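Local coordinates for protein phosphoribosylaminoimidazole carboxylase (Treponema denticola, PDB 5C5D) that catalyses the reversible carboxylation of 5-aminoimidazole ribonucleotide with carbon dioxide to 4-carboxy-5-aminoimidazole ribonucleotide in purine biosynthesis, at residues D[23-28]-D[119-124]. The protein carries 1 engineered substitution. Numbering follows the deposited sequence.
Sequences SELKTF and NAALLA
Leu-25 and Phe-28 pack with Glu-24 against Ala-121 and Leu-122 where two neighbouring helices lie on the same face of the parallel sheet in this three-layer alpha/beta/alpha fold with flavodoxin-like strand order 2-1-3-4-5. The contact is buried and apolar, well away from the substrate-binding residues. It joins the C-terminal part of helix 15-27 to helix 117-129; the two short segments run in roughly the same direction, with their axes inclined at 36° and approaching to 8.6 Å. The close approach is consistent with the small residues, Ala-121 and Ala-124, on the facing side: the methyl of Ala-121 points toward the first helix, and its CA lies 5.4 Å from the CA of Leu-25. The Ala-121 CB meets Glu-24 CB at 3.5 Å on one flank and Leu-25 CD2 at 3.8 Å on the other. Leu-25 also touches the methyl of Ala-124 with CD2, while it rests on Val-5 and Ile-7 of strand 4-9, so the same side chain ties the helix pair to the sheet. Glu-24 takes part through CB and CG; with CG anti to the backbone N (chi1 -155°) and a bend at chi2, its carboxylate leads away from the alanine, and OE2 is hydrogen-bonded to the hydroxyl of Tyr-142. Phe-28 continues the apolar surface, and its ring also meets that of Tyr-142, from helix 133-157. On the side facing helix 117-129, the ring brings CE2 to 3.9 Å from the CA of Leu-122, and Phe-28 CZ lies 3.6 Å from the Leu-122 CD1 methyl, the two side chains meeting at a slant.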
loop_
_atom_site.group_PDB
_atom_site.type_symbol
_atom_site.label_atom_id
_atom_site.label_comp_id
_atom_site.label_asym_id
_atom_site.label_seq_id
_atom_site.Cartn_x
_atom_site.Cartn_y
_atom_site.Cartn_z
ATOM N N SER D 23 2.503 10.076 -31.881
ATOM C CA SER D 23 1.257 10.371 -32.577
ATOM C C SER D 23 0.693 11.703 -32.110
ATOM O O SER D 23 0.231 12.518 -32.911
ATOM C CB SER D 23 0.222 9.260 -32.346
ATOM O OG SER D 23 0.593 8.094 -33.048
ATOM N N GLU D 24 0.735 11.927 -30.813
ATOM C CA GLU D 24 0.167 13.159 -30.285
ATOM C C GLU D 24 1.069 14.349 -30.644
ATOM O O GLU D 24 0.569 15.421 -30.986
ATOM C CB GLU D 24 -0.044 13.048 -28.765
ATOM C CG GLU D 24 -1.122 13.965 -28.248
ATOM C CD GLU D 24 -2.515 13.519 -28.666
ATOM O OE1 GLU D 24 -2.634 12.490 -29.358
ATOM O OE2 GLU D 24 -3.500 14.182 -28.278
ATOM N N LEU D 25 2.387 14.168 -30.608
ATOM C CA LEU D 25 3.294 15.260 -31.004
ATOM C C LEU D 25 3.061 15.665 -32.463
ATOM O O LEU D 25 3.174 16.834 -32.831
ATOM C CB LEU D 25 4.753 14.872 -30.801
ATOM C CG LEU D 25 5.237 14.733 -29.366
ATOM C CD1 LEU D 25 6.615 14.068 -29.356
ATOM C CD2 LEU D 25 5.275 16.071 -28.679
ATOM N N LYS D 26 2.698 14.706 -33.303
ATOM C CA LYS D 26 2.470 15.008 -34.703
ATOM C C LYS D 26 1.281 15.940 -34.872
ATOM O O LYS D 26 1.295 16.790 -35.753
ATOM C CB LYS D 26 2.257 13.717 -35.494
ATOM C CG LYS D 26 2.306 13.917 -36.985
ATOM C CD LYS D 26 2.485 12.604 -37.703
ATOM C CE LYS D 26 2.795 12.827 -39.168
ATOM N NZ LYS D 26 3.058 11.543 -39.870
ATOM N N THR D 27 0.268 15.791 -34.021
ATOM C CA THR D 27 -0.909 16.648 -34.077
ATOM C C THR D 27 -0.547 18.104 -33.735
ATOM O O THR D 27 -1.171 19.024 -34.252
ATOM C CB THR D 27 -2.027 16.180 -33.125
ATOM O OG1 THR D 27 -1.633 16.362 -31.772
ATOM C CG2 THR D 27 -2.345 14.718 -33.340
ATOM N N PHE D 28 0.459 18.307 -32.881
ATOM C CA PHE D 28 0.933 19.659 -32.534
ATOM C C PHE D 28 1.944 20.231 -33.529
ATOM O O PHE D 28 2.365 21.394 -33.398
ATOM C CB PHE D 28 1.578 19.673 -31.142
ATOM C CG PHE D 28 0.636 19.331 -30.021
ATOM C CD1 PHE D 28 -0.428 20.154 -29.727
ATOM C CD2 PHE D 28 0.833 18.196 -29.238
ATOM C CE1 PHE D 28 -1.291 19.843 -28.695
ATOM C CE2 PHE D 28 -0.024 17.883 -28.194
ATOM C CZ PHE D 28 -1.094 18.703 -27.931
ATOM N N ASN D 119 -0.436 13.256 -22.450
ATOM C CA ASN D 119 -0.088 14.378 -21.572
ATOM C C ASN D 119 1.392 14.650 -21.633
ATOM O O ASN D 119 1.798 15.775 -21.475
ATOM C CB ASN D 119 -0.543 14.129 -20.127
ATOM C CG ASN D 119 -2.041 14.364 -19.966
ATOM O OD1 ASN D 119 -2.641 15.047 -20.792
ATOM N ND2 ASN D 119 -2.661 13.777 -18.938
ATOM N N ALA D 120 2.205 13.638 -21.904
ATOM C CA ALA D 120 3.628 13.920 -22.060
ATOM C C ALA D 120 3.833 14.779 -23.322
ATOM O O ALA D 120 4.629 15.733 -23.348
ATOM C CB ALA D 120 4.452 12.631 -22.137
ATOM N N ALA D 121 3.094 14.470 -24.374
ATOM C CA ALA D 121 3.153 15.274 -25.603
ATOM C C ALA D 121 2.638 16.684 -25.387
ATOM O O ALA D 121 3.241 17.650 -25.861
ATOM C CB ALA D 121 2.363 14.604 -26.699
ATOM N N LEU D 122 1.532 16.815 -24.665
ATOM C CA LEU D 122 0.970 18.134 -24.395
ATOM C C LEU D 122 1.899 18.973 -23.544
ATOM O O LEU D 122 2.085 20.171 -23.824
ATOM C CB LEU D 122 -0.401 17.994 -23.707
ATOM C CG LEU D 122 -1.151 19.282 -23.366
ATOM C CD1 LEU D 122 -1.473 20.105 -24.595
ATOM C CD2 LEU D 122 -2.418 18.949 -22.579
ATOM N N LEU D 123 2.509 18.357 -22.534
ATOM C CA LEU D 123 3.455 19.097 -21.707
ATOM C C LEU D 123 4.611 19.559 -22.563
ATOM O O LEU D 123 5.060 20.694 -22.437
ATOM C CB LEU D 123 3.982 18.253 -20.544
ATOM C CG LEU D 123 5.170 18.850 -19.756
ATOM C CD1 LEU D 123 4.803 20.140 -19.079
ATOM C CD2 LEU D 123 5.672 17.855 -18.731
ATOM N N ALA D 124 5.133 18.675 -23.404
ATOM C CA ALA D 124 6.249 19.085 -24.271
ATOM C C ALA D 124 5.826 20.295 -25.117
ATOM O O ALA D 124 6.567 21.289 -25.251
ATOM C CB ALA D 124 6.696 17.958 -25.152
#